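Local coordinates for ketol-acid reductoisomerase (uncultured archaeon GZfos26G2, PDB 4XDY), which catalyses the magnesium-dependent alkyl migration and NADH-dependent reduction of (S)-2-acetolactate to (R)-2,3-dihydroxy-isovalerate in branched-chain amino acid biosynthesis, at residues N213-L218 with E315-T320; I130-K135 with A171-M176; I40-G45 with D64-L69; L4-V9 with H177-G182. All blocks are in the same frame, centred on the assembly; numbering follows the deposited sequence.

Interaction 1 of 4, residues N213-L218 with E315-T320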
# COMPACT_ATOMS: atom_id res chain seq x y z
N ASN A 213 14.35 4.11 4.45
CA ASN A 213 15.69 3.65 4.15
C ASN A 213 15.93 3.55 2.65
O ASN A 213 17.01 4.00 2.16
CB ASN A 213 16.03 2.31 4.86
CG ASN A 213 16.44 2.51 6.28
OD1 ASN A 213 17.58 2.82 6.55
ND2 ASN A 213 15.49 2.33 7.23
N GLY A 214 14.95 3.06 1.88
CA GLY A 214 15.11 3.10 0.42
C GLY A 214 15.31 4.49 -0.14
O GLY A 214 16.20 4.73 -1.01
N PHE A 215 14.51 5.42 0.33
CA PHE A 215 14.52 6.81 -0.14
C PHE A 215 15.93 7.39 0.18
O PHE A 215 16.56 8.00 -0.68
CB PHE A 215 13.45 7.59 0.61
CG PHE A 215 13.43 9.07 0.29
CD1 PHE A 215 14.27 9.95 1.00
CD2 PHE A 215 12.52 9.61 -0.61
CE1 PHE A 215 14.23 11.30 0.77
CE2 PHE A 215 12.50 10.99 -0.87
CZ PHE A 215 13.36 11.80 -0.18
N GLU A 216 16.41 7.18 1.41
CA GLU A 216 17.73 7.67 1.80
C GLU A 216 18.88 7.10 0.95
O GLU A 216 19.82 7.77 0.58
CB GLU A 216 17.98 7.43 3.28
CG GLU A 216 17.11 8.27 4.20
CD GLU A 216 17.41 8.04 5.70
OE1 GLU A 216 18.28 7.22 6.00
OE2 GLU A 216 16.68 8.61 6.53
N VAL A 217 18.84 5.82 0.70
CA VAL A 217 19.81 5.20 -0.16
C VAL A 217 19.90 5.85 -1.52
O VAL A 217 21.06 6.17 -2.01
CB VAL A 217 19.65 3.66 -0.19
CG1 VAL A 217 20.52 3.08 -1.33
CG2 VAL A 217 19.94 3.04 1.18
N LEU A 218 18.77 6.07 -2.18
CA LEU A 218 18.77 6.77 -3.45
C LEU A 218 19.35 8.19 -3.34
O LEU A 218 20.19 8.58 -4.15
CB LEU A 218 17.38 6.75 -4.04
CG LEU A 218 16.98 5.33 -4.60
CD1 LEU A 218 15.52 5.46 -5.05
CD2 LEU A 218 17.82 4.97 -5.78
N GLU A 315 10.67 16.88 9.71
CA GLU A 315 11.84 17.50 9.10
C GLU A 315 12.50 16.61 8.02
O GLU A 315 13.34 17.06 7.26
CB GLU A 315 12.87 17.82 10.23
CG GLU A 315 12.38 18.88 11.24
CD GLU A 315 13.23 18.99 12.52
OE1 GLU A 315 14.30 18.35 12.61
OE2 GLU A 315 12.80 19.71 13.47
N HIS A 316 12.10 15.34 7.91
CA HIS A 316 12.75 14.48 6.93
C HIS A 316 12.38 14.90 5.54
O HIS A 316 11.23 15.22 5.22
CB HIS A 316 12.36 12.99 7.19
CG HIS A 316 13.29 12.02 6.57
ND1 HIS A 316 13.26 11.73 5.22
CD2 HIS A 316 14.26 11.23 7.08
CE1 HIS A 316 14.20 10.86 4.92
NE2 HIS A 316 14.82 10.53 6.04
N GLN A 317 13.37 14.83 4.67
CA GLN A 317 13.14 15.07 3.27
C GLN A 317 12.00 14.32 2.59
O GLN A 317 11.36 14.86 1.71
CB GLN A 317 14.46 14.78 2.55
CG GLN A 317 14.68 15.57 1.35
CD GLN A 317 16.05 15.33 0.75
OE1 GLN A 317 16.75 14.34 1.06
NE2 GLN A 317 16.42 16.23 -0.08
N VAL A 318 11.74 13.07 2.98
CA VAL A 318 10.66 12.33 2.41
C VAL A 318 9.32 13.02 2.64
O VAL A 318 8.46 13.05 1.80
CB VAL A 318 10.70 10.84 2.88
CG1 VAL A 318 10.20 10.73 4.28
CG2 VAL A 318 9.88 10.06 1.88
N GLU A 319 9.20 13.67 3.80
CA GLU A 319 8.05 14.42 4.17
C GLU A 319 7.96 15.82 3.54
O GLU A 319 6.93 16.23 3.08
CB GLU A 319 7.95 14.46 5.72
CG GLU A 319 7.56 13.13 6.38
CD GLU A 319 6.16 12.69 5.93
OE1 GLU A 319 5.16 13.30 6.30
OE2 GLU A 319 6.09 11.77 5.05
N THR A 320 9.07 16.54 3.52
CA THR A 320 9.03 17.89 2.96
C THR A 320 8.93 17.83 1.42
O THR A 320 8.12 18.54 0.82
CB THR A 320 10.28 18.72 3.38
OG1 THR A 320 11.43 18.06 2.99
CG2 THR A 320 10.36 18.93 4.91
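F215 and V318 make the close-packed half of this contact between helix 205-220 and the start of helix 317-327. The phenyl group lies flat beneath the valine: V318 CB stands 3.9 Å from the centroid of the F215 ring, only 1° off its normal, while V318 CG2 comes within 3.7 Å of F215 CD2. That is a CH-pi contact over the middle of a face. P225 and A228 of helix 225-254 also touch the phenyl ring. With CG trans to the backbone N (chi1 176°), the phenyl group projects toward helix 317-327. Replacing F215 with alanine would probably open a gap under V318 and take away the surface on which Q317 CB rests.

The other half is polar and partly exposed. H316 NE2 donates to E216 OE2 at 2.7 Å with an N-H...O angle of 168°, meeting the anti lone pair, and the carboxylate and imidazole planes are nearly coplanar. The same carboxylate pairs with R212 through OE2 and, through OE1, with K276 of the second subunit. On its other nitrogen, H316 ND1 accepts from V318 N at 3.0 Å, capping helix 317-327. Bonds at both nitrogens fix the rotation of the imidazole, and the ND1 acceptor with the NE2 donor is consistent with a neutral NE2-H tautomer.

Interaction 2 of 4, residues I130-K135 with A171-M176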
# COMPACT_ATOMS: atom_id res chain seq x y z
N ILE A 130 -16.35 -6.88 26.32
CA ILE A 130 -16.26 -7.28 24.96
C ILE A 130 -15.26 -6.42 24.18
O ILE A 130 -14.94 -5.31 24.60
CB ILE A 130 -17.62 -7.30 24.26
CG1 ILE A 130 -18.27 -5.95 24.36
CG2 ILE A 130 -18.48 -8.39 24.95
CD1 ILE A 130 -19.45 -5.83 23.47
N MET A 131 -14.88 -6.92 23.02
CA MET A 131 -14.02 -6.18 22.11
C MET A 131 -14.42 -6.41 20.69
O MET A 131 -14.65 -7.57 20.26
CB MET A 131 -12.51 -6.57 22.28
CG MET A 131 -11.81 -5.88 21.16
SD MET A 131 -10.12 -5.84 21.52
CE MET A 131 -9.87 -7.33 21.32
N VAL A 132 -14.58 -5.33 19.94
CA VAL A 132 -14.74 -5.35 18.50
C VAL A 132 -13.58 -4.56 17.87
O VAL A 132 -13.57 -3.31 17.92
CB VAL A 132 -16.13 -4.87 18.06
CG1 VAL A 132 -17.21 -5.80 18.70
CG2 VAL A 132 -16.45 -3.40 18.51
N ALA A 133 -12.60 -5.29 17.38
CA ALA A 133 -11.32 -4.67 16.94
C ALA A 133 -11.20 -4.67 15.45
O ALA A 133 -11.00 -5.74 14.88
CB ALA A 133 -10.16 -5.41 17.55
N PRO A 134 -11.29 -3.47 14.77
CA PRO A 134 -11.19 -3.47 13.32
C PRO A 134 -9.71 -3.54 12.96
O PRO A 134 -8.93 -2.82 13.57
CB PRO A 134 -11.82 -2.11 12.91
CG PRO A 134 -11.56 -1.24 14.11
CD PRO A 134 -11.44 -2.10 15.30
N LYS A 135 -9.37 -4.29 11.91
CA LYS A 135 -8.01 -4.39 11.38
C LYS A 135 -7.89 -3.32 10.28
O LYS A 135 -7.83 -3.59 9.05
CB LYS A 135 -7.75 -5.84 10.86
CG LYS A 135 -7.93 -6.92 11.89
CD LYS A 135 -6.93 -6.88 13.03
CE LYS A 135 -7.35 -6.14 14.31
NZ LYS A 135 -6.32 -6.04 15.44
N ALA A 171 -22.94 -8.49 16.86
CA ALA A 171 -24.00 -7.69 16.25
C ALA A 171 -23.41 -6.34 15.86
O ALA A 171 -23.69 -5.83 14.78
CB ALA A 171 -25.13 -7.51 17.21
N MET A 172 -22.59 -5.80 16.75
CA MET A 172 -21.93 -4.50 16.47
C MET A 172 -21.11 -4.58 15.17
O MET A 172 -21.17 -3.67 14.32
CB MET A 172 -21.08 -4.08 17.69
CG MET A 172 -21.84 -3.53 18.83
SD MET A 172 -20.82 -3.24 20.25
CE MET A 172 -19.92 -1.75 19.68
N THR A 173 -20.40 -5.70 14.95
CA THR A 173 -19.55 -5.82 13.76
C THR A 173 -20.34 -5.98 12.50
O THR A 173 -19.98 -5.52 11.42
CB THR A 173 -18.51 -6.96 13.84
OG1 THR A 173 -19.16 -8.24 13.74
CG2 THR A 173 -17.61 -6.83 15.11
N LYS A 174 -21.52 -6.60 12.64
CA LYS A 174 -22.38 -6.71 11.47
C LYS A 174 -23.01 -5.35 11.10
O LYS A 174 -23.06 -5.00 9.92
CB LYS A 174 -23.50 -7.75 11.73
CG LYS A 174 -24.36 -7.86 10.45
CD LYS A 174 -25.44 -8.92 10.46
CE LYS A 174 -26.08 -8.92 9.05
NZ LYS A 174 -26.79 -10.20 9.02
N ALA A 175 -23.51 -4.65 12.10
CA ALA A 175 -24.07 -3.29 11.91
C ALA A 175 -22.99 -2.31 11.30
O ALA A 175 -23.30 -1.41 10.50
CB ALA A 175 -24.57 -2.75 13.20
N MET A 176 -21.72 -2.53 11.67
CA MET A 176 -20.60 -1.74 11.05
C MET A 176 -20.09 -2.31 9.76
O MET A 176 -19.21 -1.71 9.12
CB MET A 176 -19.46 -1.52 12.07
CG MET A 176 -19.90 -0.65 13.21
SD MET A 176 -18.68 -0.18 14.45
CE MET A 176 -18.39 -1.76 15.25
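V132 faces M172 and T173 where helix 165-175 packs on strand 128-134 of the Rossmann domain, a helix-on-sheet layer of the alpha/beta fold. The short segments run roughly alongside each other, with axes 9.2 Å apart at closest approach and N-to-C directions 29° apart. No hydrogen bond crosses between them, and the contact is made by side chains.

V132 gives the most surface, and its two methyl groups serve different partners. CG1 meets T173 CG2 at 3.8 Å, whereas CG2 is 4.0 Å from M172 CE. The methionine chain starts beside its own backbone N (chi1 -77°), runs straight through CG and then bends at chi3 (74°), which turns the terminal methyl to V132 CG2; the two side chains cross at about a right angle. M172 SD also approaches I130 CD1, extending the apolar contact along the strand.

T173 presents its methyl to V132, while its hydroxyl bonds to L170 O in the preceding turn of the helix, so the polar end is satisfied locally. W178 touches both V132 and T173. M176 brings a second methionine methyl to the valine, with M176 CE 4.1 Å from V132 CG2.

Interaction 3 of 4, residues I40-G45 with D64-L69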
# COMPACT_ATOMS: atom_id res chain seq x y z
N ILE A 40 -28.53 2.24 14.31
CA ILE A 40 -28.34 2.00 15.76
C ILE A 40 -28.35 3.31 16.50
O ILE A 40 -27.87 4.30 15.98
CB ILE A 40 -27.01 1.19 16.05
CG1 ILE A 40 -26.92 -0.07 15.14
CG2 ILE A 40 -26.80 0.94 17.55
CD1 ILE A 40 -28.18 -0.92 14.98
N ASN A 41 -28.90 3.30 17.69
CA ASN A 41 -28.96 4.48 18.53
C ASN A 41 -27.59 4.72 19.18
O ASN A 41 -27.11 3.91 19.97
CB ASN A 41 -30.04 4.34 19.64
CG ASN A 41 -30.32 5.67 20.37
OD1 ASN A 41 -30.43 5.74 21.61
ND2 ASN A 41 -30.50 6.73 19.59
N VAL A 42 -26.95 5.86 18.86
CA VAL A 42 -25.62 6.18 19.42
C VAL A 42 -25.61 7.49 20.17
O VAL A 42 -26.18 8.49 19.68
CB VAL A 42 -24.56 6.30 18.29
CG1 VAL A 42 -23.18 6.69 18.86
CG2 VAL A 42 -24.50 5.01 17.49
N VAL A 43 -24.91 7.53 21.30
CA VAL A 43 -24.60 8.81 21.92
C VAL A 43 -23.10 8.93 22.06
O VAL A 43 -22.43 7.88 22.15
CB VAL A 43 -25.33 9.03 23.26
CG1 VAL A 43 -26.84 8.90 22.99
CG2 VAL A 43 -24.88 8.09 24.34
N ILE A 44 -22.61 10.16 21.87
CA ILE A 44 -21.15 10.45 22.04
C ILE A 44 -20.86 10.93 23.42
O ILE A 44 -21.47 11.90 23.91
CB ILE A 44 -20.64 11.46 21.01
CG1 ILE A 44 -21.01 11.03 19.59
CG2 ILE A 44 -19.12 11.64 21.15
CD1 ILE A 44 -20.49 9.62 19.20
N GLY A 45 -19.91 10.28 24.06
CA GLY A 45 -19.26 10.76 25.29
C GLY A 45 -17.96 11.47 24.89
O GLY A 45 -17.08 10.87 24.28
N ASP A 64 -21.90 16.77 13.32
CA ASP A 64 -22.22 15.58 12.53
C ASP A 64 -23.58 15.00 12.96
O ASP A 64 -24.00 13.94 12.46
CB ASP A 64 -21.06 14.53 12.72
CG ASP A 64 -19.78 14.96 12.06
OD1 ASP A 64 -19.85 15.87 11.19
OD2 ASP A 64 -18.68 14.38 12.35
N GLY A 65 -24.24 15.69 13.90
CA GLY A 65 -25.61 15.41 14.24
C GLY A 65 -25.80 14.45 15.37
O GLY A 65 -26.84 13.90 15.50
N PHE A 66 -24.80 14.23 16.22
CA PHE A 66 -24.95 13.36 17.37
C PHE A 66 -25.41 14.08 18.61
O PHE A 66 -25.09 15.23 18.79
CB PHE A 66 -23.58 12.70 17.67
CG PHE A 66 -23.22 11.69 16.68
CD1 PHE A 66 -23.62 10.37 16.85
CD2 PHE A 66 -22.52 12.04 15.57
CE1 PHE A 66 -23.33 9.41 15.87
CE2 PHE A 66 -22.23 11.09 14.60
CZ PHE A 66 -22.61 9.78 14.76
N GLU A 67 -26.07 13.36 19.50
CA GLU A 67 -26.13 13.79 20.87
C GLU A 67 -24.76 13.63 21.55
O GLU A 67 -24.22 12.52 21.58
CB GLU A 67 -27.21 13.04 21.63
CG GLU A 67 -27.16 13.31 23.11
CD GLU A 67 -28.32 12.70 23.91
OE1 GLU A 67 -28.94 11.71 23.46
OE2 GLU A 67 -28.57 13.22 25.02
N VAL A 68 -24.26 14.70 22.16
CA VAL A 68 -22.91 14.76 22.69
C VAL A 68 -22.99 15.15 24.15
O VAL A 68 -23.53 16.20 24.50
CB VAL A 68 -22.02 15.70 21.83
CG1 VAL A 68 -20.58 15.71 22.31
CG2 VAL A 68 -22.14 15.37 20.36
N LEU A 69 -22.51 14.27 25.01
CA LEU A 69 -22.54 14.45 26.41
C LEU A 69 -21.18 14.34 26.98
O LEU A 69 -20.33 13.66 26.37
CB LEU A 69 -23.41 13.35 27.04
CG LEU A 69 -24.83 13.18 26.49
CD1 LEU A 69 -25.54 11.92 26.96
CD2 LEU A 69 -25.64 14.39 26.89
O HOH W 1 -26.99 10.76 18.73
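I44 turns its CG1 branch beside the backbone N (chi1 -52°) and folds CD1 back at chi2, while F66 CG also sits beside its own backbone N (chi1 -72°), opposite the carbonyl carbon; together these torsions set the isoleucine against the phenylalanine. I44 CG1 comes within 3.6 Å of F66 CB, and CD1 lies over one face of the ring. V42 CG1 approaches obliquely, 4.0 Å from F66 CE1. Helix 26-37 borders the same apolar patch, with A32 touching both I44 and F66, and K36 makes a cation-pi contact with the ring.

The backbones meet as parallel strands. I44 N donates to E67 O at 2.9 Å, and I44 O accepts from L69 N at 2.8 Å; both bonds are nearly straight, evidence of regular pairing here. One residue alternates its N-H and C=O between two residues of the partner strand, as parallel pairing requires. Just before this pair a water bridges the two segments, donating to V42 O and accepting from E67 N.

On the opposite face of the sheet from I44 and V68, V43 and E67 lie side by side. V43 CG1 is 3.5 Å from E67 OE1, whose charge is paired with K77. Strand 41-50 is also bonded to strand 18-22, and E46 farther along it binds NAD(+): this is the parallel part of the sheet of a dinucleotide-binding Rossmann fold.

Interaction 4 of 4, residues L4-V9 with H177-G182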
# COMPACT_ATOMS: atom_id res chain seq x y z
N LEU A 4 -16.53 -15.43 10.09
CA LEU A 4 -17.95 -15.06 10.09
C LEU A 4 -18.24 -13.91 9.15
O LEU A 4 -17.47 -12.89 9.10
CB LEU A 4 -18.38 -14.77 11.51
CG LEU A 4 -18.08 -15.81 12.56
CD1 LEU A 4 -18.52 -15.36 13.95
CD2 LEU A 4 -18.77 -17.13 12.24
N HIS A 5 -19.24 -14.11 8.29
CA HIS A 5 -19.71 -13.09 7.39
C HIS A 5 -21.18 -12.71 7.72
O HIS A 5 -21.70 -13.06 8.79
CB HIS A 5 -19.52 -13.54 5.92
CG HIS A 5 -18.10 -13.83 5.52
ND1 HIS A 5 -17.54 -15.08 5.62
CD2 HIS A 5 -17.12 -13.01 5.06
CE1 HIS A 5 -16.28 -15.02 5.21
NE2 HIS A 5 -16.01 -13.78 4.87
N ASP A 6 -21.78 -11.91 6.84
CA ASP A 6 -23.09 -11.31 7.08
C ASP A 6 -24.13 -12.37 7.41
O ASP A 6 -24.87 -12.29 8.39
CB ASP A 6 -23.56 -10.60 5.82
CG ASP A 6 -23.11 -9.14 5.73
OD1 ASP A 6 -22.53 -8.55 6.70
OD2 ASP A 6 -23.37 -8.56 4.66
N GLU A 7 -24.11 -13.45 6.64
CA GLU A 7 -25.11 -14.53 6.82
C GLU A 7 -24.88 -15.31 8.10
O GLU A 7 -25.77 -16.04 8.54
CB GLU A 7 -25.17 -15.44 5.55
CG GLU A 7 -23.97 -16.34 5.37
CD GLU A 7 -22.76 -15.67 4.67
OE1 GLU A 7 -22.71 -14.38 4.44
OE2 GLU A 7 -21.84 -16.46 4.35
N ASP A 8 -23.74 -15.14 8.78
CA ASP A 8 -23.49 -15.88 10.00
C ASP A 8 -23.90 -15.16 11.26
O ASP A 8 -23.75 -15.72 12.31
CB ASP A 8 -22.01 -16.26 10.12
CG ASP A 8 -21.51 -16.95 8.90
OD1 ASP A 8 -22.12 -17.99 8.56
OD2 ASP A 8 -20.58 -16.46 8.24
N VAL A 9 -24.31 -13.90 11.18
CA VAL A 9 -24.50 -13.05 12.37
C VAL A 9 -25.85 -12.36 12.31
O VAL A 9 -26.23 -11.84 11.31
CB VAL A 9 -23.42 -11.87 12.43
CG1 VAL A 9 -23.74 -10.88 13.58
CG2 VAL A 9 -22.00 -12.47 12.49
N HIS A 177 -20.69 -3.42 9.31
CA HIS A 177 -20.40 -4.04 8.01
C HIS A 177 -19.01 -4.70 7.90
O HIS A 177 -18.52 -5.02 6.79
CB HIS A 177 -20.62 -3.08 6.85
CG HIS A 177 -22.04 -2.59 6.70
ND1 HIS A 177 -22.44 -1.84 5.61
CD2 HIS A 177 -23.14 -2.73 7.47
CE1 HIS A 177 -23.74 -1.55 5.73
NE2 HIS A 177 -24.17 -2.02 6.87
N TRP A 178 -18.38 -4.93 9.04
CA TRP A 178 -17.05 -5.57 9.06
C TRP A 178 -17.19 -7.03 8.63
O TRP A 178 -16.30 -7.62 8.11
CB TRP A 178 -16.43 -5.55 10.44
CG TRP A 178 -16.13 -4.17 11.04
CD1 TRP A 178 -16.35 -2.95 10.48
CD2 TRP A 178 -15.69 -3.92 12.37
NE1 TRP A 178 -16.08 -1.94 11.37
CE2 TRP A 178 -15.64 -2.50 12.53
CE3 TRP A 178 -15.33 -4.73 13.43
CZ2 TRP A 178 -15.28 -1.90 13.74
CZ3 TRP A 178 -14.96 -4.13 14.61
CH2 TRP A 178 -14.94 -2.74 14.74
N THR A 179 -18.38 -7.60 8.88
CA THR A 179 -18.69 -8.96 8.42
C THR A 179 -18.64 -9.13 6.93
O THR A 179 -18.46 -10.26 6.45
CB THR A 179 -20.12 -9.37 8.95
OG1 THR A 179 -21.02 -8.28 8.77
CG2 THR A 179 -20.06 -9.69 10.36
N LYS A 180 -18.74 -8.03 6.16
CA LYS A 180 -18.58 -8.16 4.73
C LYS A 180 -17.16 -8.59 4.33
O LYS A 180 -16.93 -9.28 3.31
CB LYS A 180 -19.04 -6.92 4.01
CG LYS A 180 -20.52 -6.62 4.25
CD LYS A 180 -20.95 -5.47 3.41
CE LYS A 180 -22.29 -4.94 3.84
NZ LYS A 180 -23.33 -5.96 3.55
N ALA A 181 -16.17 -8.17 5.11
CA ALA A 181 -14.80 -8.64 4.90
C ALA A 181 -14.57 -9.92 5.70
O ALA A 181 -13.92 -10.85 5.22
CB ALA A 181 -13.80 -7.53 5.36
N GLY A 182 -15.06 -9.93 6.94
CA GLY A 182 -14.97 -11.10 7.79
C GLY A 182 -14.50 -10.82 9.18
O GLY A 182 -13.69 -9.90 9.42
O HOH W 2 -13.43 -13.17 3.98
O HOH W 3 -20.96 -10.92 4.11
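L4 opens the contact through its carbonyl: L4 O receives a CA-H...O approach from G182 CA at 3.3 Å. G182 is suited to this spot, since a CB would crowd the H5 ring and its phi of 133° is unfavourable for other residues.

H5 follows with its CA 3.2 Å from T179 O in a second CA-H...O contact. Its imidazole continues past that carbonyl toward A181 and G182, where a water in the ring plane links H5 NE2 to A181 O. At the backbone, H5 N is held by D8 OD2, a bond that closes the small turn over residues 6-8. H5 packs on L328 and K180 on A330 of the second subunit.

D6 supplies the strong polar link, each carboxylate oxygen taking a different donor. T179 OG1 donates to D6 OD1 at 2.6 Å, nearly in line with the C-O bond, and K180 NZ forms a salt bridge with D6 OD2 at 2.8 Å on its syn side. The lysine reaches back because its chain, extended as far as CE, bends at chi4 (-67°). With an asparagine in place of D6, K180 would probably lose its charged mate and the two-donor grip on this turn would be weakened.

V9 ends the walk with CG2 resting 4.0 Å from T179 CG2. K174 of helix 165-175 bonds to both D6 O and V9 O, while L4 pairs through its backbone with I183 at strand 183-185. The N-terminal segment thus lies against the connection between that helix and that strand.

Interactions 2, 3 and 4 all lie in the N-terminal Rossmann domain, whereas interaction 1 belongs to the helical C-terminal domain, its centre 37 to 42 Å from theirs. Interactions 2 and 4 are neighbours, with centres 10 Å apart, and touch, for instance through K174 CA and T179 OG1 at 3.4 Å. Interactions 2 and 3 touch through A175 CB and I40 CG1 at 4.1 Å, and both reach the same sheet. The bound NADH lies about 8 Å from the side chain of I44 and about 9 Å from that of V132. In interaction 4 the side chain of A181 is about 14 Å from a magnesium ion. In interaction 1 the side chain of F215 is about 8 Å from that of E231, a predicted ligand of the second magnesium ion.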